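PDB 5H6B: putative secreted lipase from Streptomyces sp. W007, which probably hydrolyses the ester bonds of triacylglycerols, as a secreted, thermostable lipase of the alpha/beta-hydrolase superfamily. Local coordinates for residues Gly184-Gly189 and Pro214-Val219; Tyr117-Leu122 and Val190-Ile195; Ala130-Ala135 and Ala247-Pro252; Val89-Val94 and Pro101-Val106. All blocks are in the same frame, centred on the assembly; numbering follows the deposited sequence.

Interaction 1. Residues Gly184-Gly189 and Pro214-Val219. With ZN (zinc ion), chain D.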
loop_
_atom_site.group_PDB
_atom_site.type_symbol
_atom_site.label_atom_id
_atom_site.label_comp_id
_atom_site.label_asym_id
_atom_site.label_seq_id
_atom_site.Cartn_x
_atom_site.Cartn_y
_atom_site.Cartn_z
ATOM N N GLY A 184 -14.406 12.457 5.917
ATOM C CA GLY A 184 -13.430 12.800 4.886
ATOM C C GLY A 184 -12.386 11.710 4.709
ATOM O O GLY A 184 -12.188 10.878 5.594
ATOM N N ASP A 185 -11.717 11.733 3.558
ATOM C CA ASP A 185 -10.700 10.740 3.225
ATOM C C ASP A 185 -9.478 10.785 4.137
ATOM O O ASP A 185 -8.871 9.744 4.413
ATOM C CB ASP A 185 -10.198 10.969 1.812
ATOM C CG ASP A 185 -11.226 10.710 0.778
ATOM O OD1 ASP A 185 -12.334 10.274 1.115
ATOM O OD2 ASP A 185 -10.907 10.943 -0.398
ATOM N N THR A 186 -9.102 11.986 4.573
ATOM C CA THR A 186 -7.841 12.179 5.266
ATOM C C THR A 186 -7.972 12.491 6.750
ATOM O O THR A 186 -9.036 12.788 7.272
ATOM C CB THR A 186 -6.962 13.241 4.572
ATOM O OG1 THR A 186 -7.641 14.496 4.517
ATOM C CG2 THR A 186 -6.636 12.800 3.172
ATOM N N VAL A 187 -6.841 12.368 7.416
ATOM C CA VAL A 187 -6.691 12.613 8.827
ATOM C C VAL A 187 -5.603 13.683 8.874
ATOM O O VAL A 187 -4.646 13.609 8.105
ATOM C CB VAL A 187 -6.321 11.272 9.528
ATOM C CG1 VAL A 187 -5.188 11.404 10.543
ATOM C CG2 VAL A 187 -7.566 10.640 10.144
ATOM N N PRO A 188 -5.754 14.702 9.746
ATOM C CA PRO A 188 -4.695 15.724 9.826
ATOM C C PRO A 188 -3.393 15.144 10.423
ATOM O O PRO A 188 -3.445 14.201 11.227
ATOM C CB PRO A 188 -5.315 16.813 10.730
ATOM C CG PRO A 188 -6.334 16.100 11.551
ATOM C CD PRO A 188 -6.784 14.881 10.792
ATOM N N GLY A 189 -2.255 15.694 10.000
ATOM C CA GLY A 189 -0.925 15.213 10.399
ATOM C C GLY A 189 -0.225 14.315 9.378
ATOM O O GLY A 189 0.969 14.051 9.525
ATOM N N PRO A 214 -6.609 18.547 1.982
ATOM C CA PRO A 214 -5.551 19.534 1.778
ATOM C C PRO A 214 -4.143 18.931 1.621
ATOM O O PRO A 214 -3.323 19.536 0.927
ATOM C CB PRO A 214 -5.641 20.410 3.037
ATOM C CG PRO A 214 -6.232 19.520 4.068
ATOM C CD PRO A 214 -7.212 18.653 3.324
ATOM N N ASN A 215 -3.868 17.770 2.237
ATOM C CA ASN A 215 -2.505 17.183 2.212
ATOM C C ASN A 215 -2.400 15.910 1.368
ATOM O O ASN A 215 -1.763 14.920 1.776
ATOM C CB ASN A 215 -1.999 16.927 3.638
ATOM C CG ASN A 215 -1.958 18.191 4.475
ATOM O OD1 ASN A 215 -1.690 19.280 3.972
ATOM N ND2 ASN A 215 -2.233 18.052 5.756
ATOM N N VAL A 216 -2.995 15.978 0.178
ATOM C CA VAL A 216 -3.055 14.864 -0.759
ATOM C C VAL A 216 -2.391 15.231 -2.072
ATOM O O VAL A 216 -2.596 16.326 -2.582
ATOM C CB VAL A 216 -4.499 14.465 -1.063
ATOM C CG1 VAL A 216 -4.530 13.331 -2.079
ATOM C CG2 VAL A 216 -5.214 14.079 0.222
ATOM N N ARG A 217 -1.603 14.300 -2.615
ATOM C CA ARG A 217 -1.089 14.414 -3.960
ATOM C C ARG A 217 -1.542 13.199 -4.765
ATOM O O ARG A 217 -1.141 12.090 -4.465
ATOM C CB ARG A 217 0.430 14.511 -3.942
ATOM C CG ARG A 217 1.015 14.757 -5.325
ATOM C CD ARG A 217 2.386 15.417 -5.243
ATOM N NE ARG A 217 3.118 15.326 -6.515
ATOM C CZ ARG A 217 3.726 14.229 -6.984
ATOM N NH1 ARG A 217 3.704 13.092 -6.295
ATOM N NH2 ARG A 217 4.365 14.266 -8.160
ATOM N N ASN A 218 -2.367 13.415 -5.784
ATOM C CA ASN A 218 -2.825 12.339 -6.650
ATOM C C ASN A 218 -2.046 12.417 -7.939
ATOM O O ASN A 218 -1.973 13.471 -8.538
ATOM C CB ASN A 218 -4.326 12.452 -6.936
ATOM C CG ASN A 218 -5.174 12.129 -5.718
ATOM O OD1 ASN A 218 -5.055 11.065 -5.121
ATOM N ND2 ASN A 218 -6.039 13.055 -5.342
ATOM N N VAL A 219 -1.505 11.280 -8.371
ATOM C CA VAL A 219 -0.617 11.195 -9.513
ATOM C C VAL A 219 -1.094 10.113 -10.474
ATOM O O VAL A 219 -1.385 8.972 -10.070
ATOM C CB VAL A 219 0.803 10.848 -9.036
ATOM C CG1 VAL A 219 1.779 10.802 -10.210
ATOM C CG2 VAL A 219 1.255 11.860 -7.981
HETATM ZN ZN ZN D . -13.550 9.939 -0.404
HETATM O O HOH W 1 -5.180 16.065 3.869
#
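One ordered water joins the two segments: it accepts the backbone N-H of N215, with 2.7 Å between N215 N and the water oxygen, and lies 3.0 Å from T186 OG1. No direct hydrogen bond spans the contact, so this water is its polar link. T186 has its hydroxyl between the backbone N and the carbonyl carbon (chi1 59°), which places OG1 at the water and sets the methyl against V216. T186 CG2 then meets V216 CG2 at 3.5 Å, a close methyl-to-methyl touch. P214 completes the patch more loosely, its CD 4.3 Å from T186 OG1. Threonine suits this place because its two branches serve two purposes, a hydroxyl for water and a methyl for valine. V216 begins an edge strand of the sheet, 216-220, and also packs on Y192 of the adjoining strand. Beside T186 in the chain, D185 binds a zinc ion through OD1 at 2.0 Å, a site shared with H139. The other carboxylate oxygen, OD2, accepts a hydrogen bond from the backbone N of D212, which probably fixes the rotation of the carboxylate and adds a second tie to the loop before P214. The chemistry implies a lightly packed surface contact, in which a bridging water and one methyl pair join the zinc-binding loop to the edge of the sheet.

Interaction 2. Residues Tyr117-Leu122 and Val190-Ile195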
loop_
_atom_site.group_PDB
_atom_site.type_symbol
_atom_site.label_atom_id
_atom_site.label_comp_id
_atom_site.label_asym_id
_atom_site.label_seq_id
_atom_site.Cartn_x
_atom_site.Cartn_y
_atom_site.Cartn_z
ATOM N N TYR A 117 -8.041 2.836 7.648
ATOM C CA TYR A 117 -8.772 2.353 8.817
ATOM C C TYR A 117 -7.938 2.510 10.104
ATOM O O TYR A 117 -8.442 2.951 11.144
ATOM C CB TYR A 117 -9.173 0.894 8.627
ATOM C CG TYR A 117 -10.246 0.431 9.589
ATOM C CD1 TYR A 117 -9.924 0.018 10.881
ATOM C CD2 TYR A 117 -11.583 0.427 9.215
ATOM C CE1 TYR A 117 -10.904 -0.386 11.770
ATOM C CE2 TYR A 117 -12.571 0.010 10.095
ATOM C CZ TYR A 117 -12.223 -0.390 11.368
ATOM O OH TYR A 117 -13.193 -0.810 12.233
ATOM N N TYR A 118 -6.666 2.136 10.017
ATOM C CA TYR A 118 -5.724 2.282 11.130
ATOM C C TYR A 118 -5.543 3.759 11.486
ATOM O O TYR A 118 -5.588 4.118 12.656
ATOM C CB TYR A 118 -4.407 1.607 10.751
ATOM C CG TYR A 118 -3.157 1.968 11.516
ATOM C CD1 TYR A 118 -2.989 1.610 12.856
ATOM C CD2 TYR A 118 -2.089 2.579 10.868
ATOM C CE1 TYR A 118 -1.822 1.910 13.538
ATOM C CE2 TYR A 118 -0.919 2.871 11.540
ATOM C CZ TYR A 118 -0.795 2.542 12.880
ATOM O OH TYR A 118 0.381 2.835 13.519
ATOM N N LEU A 119 -5.369 4.603 10.469
ATOM C CA LEU A 119 -5.228 6.047 10.672
ATOM C C LEU A 119 -6.454 6.695 11.320
ATOM O O LEU A 119 -6.305 7.565 12.171
ATOM C CB LEU A 119 -4.945 6.767 9.349
ATOM C CG LEU A 119 -3.609 6.471 8.677
ATOM C CD1 LEU A 119 -3.559 7.238 7.376
ATOM C CD2 LEU A 119 -2.438 6.828 9.587
ATOM N N LYS A 120 -7.646 6.264 10.908
ATOM C CA LYS A 120 -8.899 6.889 11.327
ATOM C C LYS A 120 -9.447 6.355 12.645
ATOM O O LYS A 120 -9.948 7.138 13.452
ATOM C CB LYS A 120 -9.971 6.733 10.247
ATOM C CG LYS A 120 -9.767 7.643 9.050
ATOM C CD LYS A 120 -10.788 7.344 7.967
ATOM C CE LYS A 120 -10.674 8.329 6.820
ATOM N NZ LYS A 120 -11.636 8.026 5.722
ATOM N N PHE A 121 -9.378 5.039 12.854
ATOM C CA PHE A 121 -10.068 4.395 13.977
ATOM C C PHE A 121 -9.182 3.741 15.035
ATOM O O PHE A 121 -9.692 3.399 16.099
ATOM C CB PHE A 121 -11.058 3.358 13.447
ATOM C CG PHE A 121 -12.033 3.909 12.456
ATOM C CD1 PHE A 121 -12.945 4.893 12.834
ATOM C CD2 PHE A 121 -12.037 3.463 11.133
ATOM C CE1 PHE A 121 -13.852 5.413 11.915
ATOM C CE2 PHE A 121 -12.942 3.976 10.209
ATOM C CZ PHE A 121 -13.848 4.959 10.601
ATOM N N LEU A 122 -7.890 3.553 14.762
ATOM C CA LEU A 122 -6.977 2.919 15.716
ATOM C C LEU A 122 -5.821 3.836 16.112
ATOM O O LEU A 122 -4.770 3.357 16.535
ATOM C CB LEU A 122 -6.438 1.598 15.141
ATOM C CG LEU A 122 -7.486 0.604 14.629
ATOM C CD1 LEU A 122 -6.784 -0.610 14.049
ATOM C CD2 LEU A 122 -8.475 0.164 15.707
ATOM N N VAL A 190 -0.941 13.851 8.345
ATOM C CA VAL A 190 -0.418 12.828 7.422
ATOM C C VAL A 190 -0.336 13.341 5.983
ATOM O O VAL A 190 -1.265 13.992 5.488
ATOM C CB VAL A 190 -1.276 11.534 7.476
ATOM C CG1 VAL A 190 -0.694 10.441 6.572
ATOM C CG2 VAL A 190 -1.380 11.042 8.913
ATOM N N ARG A 191 0.779 13.045 5.319
ATOM C CA ARG A 191 0.946 13.365 3.905
ATOM C C ARG A 191 0.612 12.143 3.046
ATOM O O ARG A 191 1.250 11.099 3.143
ATOM C CB ARG A 191 2.356 13.893 3.632
ATOM C CG ARG A 191 2.657 15.158 4.445
ATOM C CD ARG A 191 3.289 16.286 3.632
ATOM N NE ARG A 191 4.754 16.253 3.650
ATOM C CZ ARG A 191 5.551 16.979 2.858
ATOM N NH1 ARG A 191 5.057 17.815 1.941
ATOM N NH2 ARG A 191 6.869 16.864 2.982
ATOM N N TYR A 192 -0.410 12.299 2.211
ATOM C CA TYR A 192 -0.959 11.225 1.401
ATOM C C TYR A 192 -0.541 11.392 -0.037
ATOM O O TYR A 192 -0.685 12.491 -0.594
ATOM C CB TYR A 192 -2.482 11.264 1.442
ATOM C CG TYR A 192 -3.115 11.008 2.790
ATOM C CD1 TYR A 192 -3.189 12.014 3.764
ATOM C CD2 TYR A 192 -3.681 9.774 3.079
ATOM C CE1 TYR A 192 -3.808 11.785 4.982
ATOM C CE2 TYR A 192 -4.306 9.544 4.287
ATOM C CZ TYR A 192 -4.367 10.537 5.236
ATOM O OH TYR A 192 -4.975 10.245 6.433
ATOM N N THR A 193 -0.055 10.304 -0.642
ATOM C CA THR A 193 0.191 10.239 -2.094
ATOM C C THR A 193 -0.572 9.024 -2.659
ATOM O O THR A 193 -0.703 7.993 -1.997
ATOM C CB THR A 193 1.697 10.129 -2.416
ATOM O OG1 THR A 193 2.423 11.156 -1.714
ATOM C CG2 THR A 193 1.976 10.237 -3.925
ATOM N N VAL A 194 -1.127 9.186 -3.854
ATOM C CA VAL A 194 -1.784 8.107 -4.570
ATOM C C VAL A 194 -1.200 8.086 -5.980
ATOM O O VAL A 194 -1.116 9.120 -6.647
ATOM C CB VAL A 194 -3.308 8.274 -4.641
ATOM C CG1 VAL A 194 -3.938 7.157 -5.457
ATOM C CG2 VAL A 194 -3.916 8.304 -3.256
ATOM N N ILE A 195 -0.763 6.901 -6.402
ATOM C CA ILE A 195 -0.265 6.682 -7.739
ATOM C C ILE A 195 -1.210 5.655 -8.346
ATOM O O ILE A 195 -1.338 4.536 -7.842
ATOM C CB ILE A 195 1.187 6.172 -7.731
ATOM C CG1 ILE A 195 2.091 7.112 -6.927
ATOM C CG2 ILE A 195 1.693 6.010 -9.156
ATOM C CD1 ILE A 195 3.372 6.479 -6.457
#
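Helix 115-121 passes the start of strand 191-196 with its backbone nearest at L119 and V190, whose CA atoms are 8.9 Å apart. The L119 and Y192 side chains meet between helix and strand. L119 carries CG anti to its carbonyl carbon (chi1 -67°) and reaches out with the CD1 methyl, while Y192 comes at it from the opposite direction. CD1 of L119 lies 3.5 Å from Y192 OH and 3.9 Å from Y192 CE2, an oblique approach at the phenol end of the ring. The same methyl makes a looser contact with V190 CG1 at 4.4 Å. V190, just before the strand, also props the tyrosine: its CG1 sits 3.7 Å above one face of the Y192 ring, offset toward the rim. Leucine fits here because a slim branched end can enter the angle between a ring and a valine, all three being buried. The helix thus packs on one face of the parallel sheet, as in the alpha/beta/alpha sandwich of alpha/beta hydrolases. Tyrosine has the length to place a hydroxyl where V187 N donates a hydrogen bond to it, which implies that hydrophobic contact holds helix to strand while the buried hydroxyl is satisfied by the loop leading into the strand.

Interaction 3. Residues Ala130-Ala135 and Ala247-Pro252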
loop_
_atom_site.group_PDB
_atom_site.type_symbol
_atom_site.label_atom_id
_atom_site.label_comp_id
_atom_site.label_asym_id
_atom_site.label_seq_id
_atom_site.Cartn_x
_atom_site.Cartn_y
_atom_site.Cartn_z
ATOM N N ALA A 130 3.508 9.617 6.520
ATOM C CA ALA A 130 3.067 9.536 5.133
ATOM C C ALA A 130 2.474 8.170 4.784
ATOM O O ALA A 130 2.939 7.122 5.254
ATOM C CB ALA A 130 4.206 9.886 4.180
ATOM N N LEU A 131 1.403 8.212 3.991
ATOM C CA LEU A 131 0.796 7.034 3.430
ATOM C C LEU A 131 0.824 7.165 1.921
ATOM O O LEU A 131 0.141 8.029 1.350
ATOM C CB LEU A 131 -0.650 6.872 3.908
ATOM C CG LEU A 131 -1.431 5.711 3.262
ATOM C CD1 LEU A 131 -0.719 4.365 3.397
ATOM C CD2 LEU A 131 -2.823 5.635 3.838
ATOM N N VAL A 132 1.589 6.277 1.288
ATOM C CA VAL A 132 1.685 6.191 -0.153
ATOM C C VAL A 132 0.911 4.968 -0.596
ATOM O O VAL A 132 1.211 3.852 -0.173
ATOM C CB VAL A 132 3.149 6.083 -0.592
ATOM C CG1 VAL A 132 3.267 6.156 -2.107
ATOM C CG2 VAL A 132 3.967 7.176 0.088
ATOM N N GLY A 133 -0.088 5.201 -1.445
ATOM C CA GLY A 133 -0.957 4.175 -1.979
ATOM C C GLY A 133 -0.658 4.001 -3.457
ATOM O O GLY A 133 -0.645 4.977 -4.198
ATOM N N ILE A 134 -0.413 2.754 -3.869
ATOM C CA ILE A 134 -0.205 2.402 -5.254
ATOM C C ILE A 134 -1.420 1.580 -5.638
ATOM O O ILE A 134 -1.700 0.559 -5.022
ATOM C CB ILE A 134 1.076 1.563 -5.459
ATOM C CG1 ILE A 134 2.261 2.179 -4.718
ATOM C CG2 ILE A 134 1.400 1.450 -6.941
ATOM C CD1 ILE A 134 3.539 1.371 -4.836
ATOM N N ALA A 135 -2.151 2.068 -6.629
ATOM C CA ALA A 135 -3.430 1.516 -7.040
ATOM C C ALA A 135 -4.377 1.186 -5.883
ATOM O O ALA A 135 -5.009 0.140 -5.890
ATOM C CB ALA A 135 -3.210 0.315 -7.943
ATOM N N ALA A 247 9.696 6.822 -4.095
ATOM C CA ALA A 247 10.910 7.382 -3.497
ATOM C C ALA A 247 10.856 8.932 -3.395
ATOM O O ALA A 247 11.363 9.485 -2.451
ATOM C CB ALA A 247 12.138 6.934 -4.272
ATOM N N ASN A 248 10.203 9.607 -4.343
ATOM C CA ASN A 248 9.964 11.059 -4.236
ATOM C C ASN A 248 9.114 11.404 -3.041
ATOM O O ASN A 248 9.479 12.308 -2.274
ATOM C CB ASN A 248 9.292 11.629 -5.484
ATOM C CG ASN A 248 10.241 11.730 -6.648
ATOM O OD1 ASN A 248 11.448 11.708 -6.464
ATOM N ND2 ASN A 248 9.707 11.851 -7.852
ATOM N N ALA A 249 7.991 10.694 -2.884
ATOM C CA ALA A 249 7.078 10.930 -1.760
ATOM C C ALA A 249 7.723 10.619 -0.400
ATOM O O ALA A 249 7.427 11.282 0.593
ATOM C CB ALA A 249 5.803 10.128 -1.928
ATOM N N LEU A 250 8.603 9.627 -0.343
ATOM C CA LEU A 250 9.266 9.292 0.928
ATOM C C LEU A 250 10.362 10.289 1.349
ATOM O O LEU A 250 10.774 10.293 2.507
ATOM C CB LEU A 250 9.847 7.877 0.874
ATOM C CG LEU A 250 8.847 6.719 0.788
ATOM C CD1 LEU A 250 9.590 5.408 0.568
ATOM C CD2 LEU A 250 7.968 6.632 2.024
ATOM N N ASP A 251 10.849 11.100 0.410
ATOM C CA ASP A 251 11.860 12.131 0.693
ATOM C C ASP A 251 11.655 13.346 -0.249
ATOM O O ASP A 251 12.434 13.557 -1.189
ATOM C CB ASP A 251 13.248 11.511 0.539
ATOM C CG ASP A 251 14.368 12.493 0.795
ATOM O OD1 ASP A 251 14.145 13.550 1.419
ATOM O OD2 ASP A 251 15.486 12.188 0.356
ATOM N N PRO A 252 10.586 14.132 -0.010
ATOM C CA PRO A 252 10.228 15.240 -0.917
ATOM C C PRO A 252 11.328 16.302 -1.114
ATOM O O PRO A 252 11.389 16.915 -2.192
ATOM C CB PRO A 252 8.976 15.846 -0.269
ATOM C CG PRO A 252 8.445 14.787 0.644
ATOM C CD PRO A 252 9.630 14.008 1.110
#
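Apolar packing carries the contact between V132 and the last turn of helix 240-250. V132 stands near the middle of strand 128-134, where its CA is 7.4 Å from that of A249. Its CG2 methyl, anti to the carbonyl carbon, touches A249 CB at 4.0 Å and more loosely meets L250 CD2 at 4.5 Å. The small alanine lets the helix backbone come near the strand; L250 does not point its CB straight at the strand, but the extended side chain (chi2 173°) brings CD2 to V132 and also against D104 of the next strand. L131 points to the other face of the sheet, where it meets P115, N116 and L119. Helices thus cover both faces of a parallel sheet, the three-layer alpha/beta/alpha sandwich of the alpha/beta hydrolases. Near V132, though not touching its side chain, lies the probable nucleophile elbow that begins at G107. No hydrogen bond crosses the contact; strand 128-134 bonds to its neighbouring strands, V132 to L105 and G107 and L131 to R191 and T193, while N248 and D251 find side-chain partners elsewhere. D251 N donates to N248 O at 3.2 Å. N248 ND2 binds E245 OE1 and the carbonyl of T256, so the carboxamide links the helix to the chain that follows. D251 forms a salt bridge with R254.

Interaction 4. Residues Val89-Val94 and Pro101-Val106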
loop_
_atom_site.group_PDB
_atom_site.type_symbol
_atom_site.label_atom_id
_atom_site.label_comp_id
_atom_site.label_asym_id
_atom_site.label_seq_id
_atom_site.Cartn_x
_atom_site.Cartn_y
_atom_site.Cartn_z
ATOM N N VAL A 89 -0.381 -3.337 15.487
ATOM C CA VAL A 89 0.655 -4.087 16.242
ATOM C C VAL A 89 2.012 -4.045 15.521
ATOM O O VAL A 89 3.063 -3.818 16.145
ATOM C CB VAL A 89 0.232 -5.565 16.466
ATOM C CG1 VAL A 89 1.396 -6.423 16.958
ATOM C CG2 VAL A 89 -0.942 -5.646 17.437
ATOM N N PHE A 90 1.989 -4.247 14.205
ATOM C CA PHE A 90 3.231 -4.281 13.420
ATOM C C PHE A 90 3.976 -2.934 13.417
ATOM O O PHE A 90 5.201 -2.910 13.571
ATOM C CB PHE A 90 2.954 -4.767 11.995
ATOM C CG PHE A 90 4.196 -5.033 11.189
ATOM C CD1 PHE A 90 4.829 -6.258 11.254
ATOM C CD2 PHE A 90 4.734 -4.046 10.360
ATOM C CE1 PHE A 90 5.968 -6.510 10.508
ATOM C CE2 PHE A 90 5.866 -4.293 9.606
ATOM C CZ PHE A 90 6.487 -5.531 9.682
ATOM N N VAL A 91 3.255 -1.825 13.246
ATOM C CA VAL A 91 3.889 -0.498 13.285
ATOM C C VAL A 91 4.492 -0.215 14.675
ATOM O O VAL A 91 5.612 0.279 14.764
ATOM C CB VAL A 91 2.932 0.650 12.862
ATOM C CG1 VAL A 91 3.580 2.018 13.088
ATOM C CG2 VAL A 91 2.536 0.519 11.398
ATOM N N ASP A 92 3.751 -0.532 15.739
ATOM C CA ASP A 92 4.255 -0.381 17.121
ATOM C C ASP A 92 5.563 -1.155 17.304
ATOM O O ASP A 92 6.539 -0.615 17.817
ATOM C CB ASP A 92 3.206 -0.832 18.158
ATOM C CG ASP A 92 1.993 0.117 18.243
ATOM O OD1 ASP A 92 2.127 1.321 17.946
ATOM O OD2 ASP A 92 0.889 -0.340 18.621
ATOM N N LYS A 93 5.584 -2.393 16.827
ATOM C CA LYS A 93 6.769 -3.266 16.886
ATOM C C LYS A 93 7.976 -2.729 16.109
ATOM O O LYS A 93 9.127 -2.871 16.550
ATOM C CB LYS A 93 6.371 -4.652 16.372
ATOM C CG LYS A 93 7.446 -5.731 16.358
ATOM C CD LYS A 93 6.898 -7.041 15.796
ATOM C CE LYS A 93 5.637 -7.492 16.532
ATOM N NZ LYS A 93 5.386 -8.951 16.418
ATOM N N VAL A 94 7.718 -2.115 14.957
ATOM C CA VAL A 94 8.786 -1.489 14.154
ATOM C C VAL A 94 9.316 -0.206 14.838
ATOM O O VAL A 94 10.529 0.070 14.822
ATOM C CB VAL A 94 8.305 -1.200 12.696
ATOM C CG1 VAL A 94 9.324 -0.392 11.908
ATOM C CG2 VAL A 94 8.007 -2.495 11.949
ATOM N N PRO A 101 10.033 8.020 15.934
ATOM C CA PRO A 101 8.711 8.467 16.388
ATOM C C PRO A 101 7.565 8.094 15.430
ATOM O O PRO A 101 6.421 7.938 15.861
ATOM C CB PRO A 101 8.871 9.996 16.477
ATOM C CG PRO A 101 9.950 10.334 15.517
ATOM C CD PRO A 101 10.870 9.145 15.459
ATOM N N LYS A 102 7.864 8.012 14.136
ATOM C CA LYS A 102 6.857 7.721 13.125
ATOM C C LYS A 102 7.424 6.856 12.000
ATOM O O LYS A 102 8.623 6.884 11.703
ATOM C CB LYS A 102 6.296 9.027 12.544
ATOM C CG LYS A 102 5.497 9.873 13.528
ATOM C CD LYS A 102 5.080 11.194 12.907
ATOM C CE LYS A 102 3.898 11.808 13.634
ATOM N NZ LYS A 102 3.669 13.191 13.164
ATOM N N ALA A 103 6.531 6.097 11.382
ATOM C CA ALA A 103 6.839 5.309 10.198
ATOM C C ALA A 103 6.205 5.955 8.970
ATOM O O ALA A 103 5.210 6.674 9.091
ATOM C CB ALA A 103 6.294 3.907 10.385
ATOM N N ASP A 104 6.796 5.726 7.797
ATOM C CA ASP A 104 6.112 5.986 6.523
ATOM C C ASP A 104 5.546 4.662 5.985
ATOM O O ASP A 104 6.191 3.624 6.103
ATOM C CB ASP A 104 7.053 6.649 5.520
ATOM C CG ASP A 104 7.356 8.111 5.873
ATOM O OD1 ASP A 104 6.460 8.825 6.373
ATOM O OD2 ASP A 104 8.495 8.564 5.652
ATOM N N LEU A 105 4.333 4.706 5.431
ATOM C CA LEU A 105 3.630 3.522 4.929
ATOM C C LEU A 105 3.515 3.568 3.415
ATOM O O LEU A 105 3.135 4.596 2.860
ATOM C CB LEU A 105 2.231 3.418 5.551
ATOM C CG LEU A 105 2.144 2.607 6.845
ATOM C CD1 LEU A 105 3.141 3.093 7.875
ATOM C CD2 LEU A 105 0.737 2.655 7.412
ATOM N N VAL A 106 3.869 2.460 2.758
ATOM C CA VAL A 106 3.623 2.281 1.336
ATOM C C VAL A 106 2.785 1.021 1.154
ATOM O O VAL A 106 3.153 -0.043 1.640
ATOM C CB VAL A 106 4.915 2.159 0.505
ATOM C CG1 VAL A 106 4.561 2.053 -0.979
ATOM C CG2 VAL A 106 5.834 3.355 0.744
#
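Hydrophobic contacts between V91 and the pair A103 and L105 join the two segments, and each methyl of V91 has its own partner. With CG1 anti to the backbone N (chi1 173°), V91 splits its branches: CG1 lies 4.3 Å from A103 CB and CG2 4.4 Å from L105 CD1. The alanine admits the helix to a CA separation of 7.2 Å between V91 and A103. L105 does not aim its CB directly at the helix; an off-staggered first torsion (chi1 -91°) helps bring its CD1 near. Backbone hydrogen bonds run within the helix, V94 N to F90 O being 3.0 Å, whereas the strand bonds to its neighbours in the sheet. Charged groups lie off the apolar patch. D92 joins D88 at a zinc site on the helix, where the metal would offset the nearness of two carboxylates. D104, one residue from either contacting strand residue, makes a salt bridge with R30 and accepts a hydrogen bond from N129 ND2. Helix 80-98 is the connecting helix of a beta-alpha-beta crossover from strand 59-63 to strand 103-108, which passes over strand 32-35. There F90 packs on V33, F61 and L63, while V91 also meets Y118 of helix 115-121, the neighbour on the same face.

Overall arrangement
All four contacts reach one parallel sheet, in which strands 103-108, 128-134, 191-196 and 216-220 lie in that order. Backbone bonds probably tie interaction 1 to interaction 2 (V219 N to V194 O, 2.8 Å), interaction 2 to interaction 3 (I195 O to A135 N, 2.9 Å) and interaction 3 to interaction 4 (A130 O to L105 N, 2.8 Å). Interactions 1 and 2 have centres 8 Å apart and share a further link, K120 NZ to G184 O at 2.9 Å; those of interactions 1 and 4 are 19 Å apart. Interactions 2 and 4 place helices on one face, interaction 3 on the other. Interactions 3 and 4 lie near the probable nucleophile elbow, whereas 1 and 4 include zinc ligands.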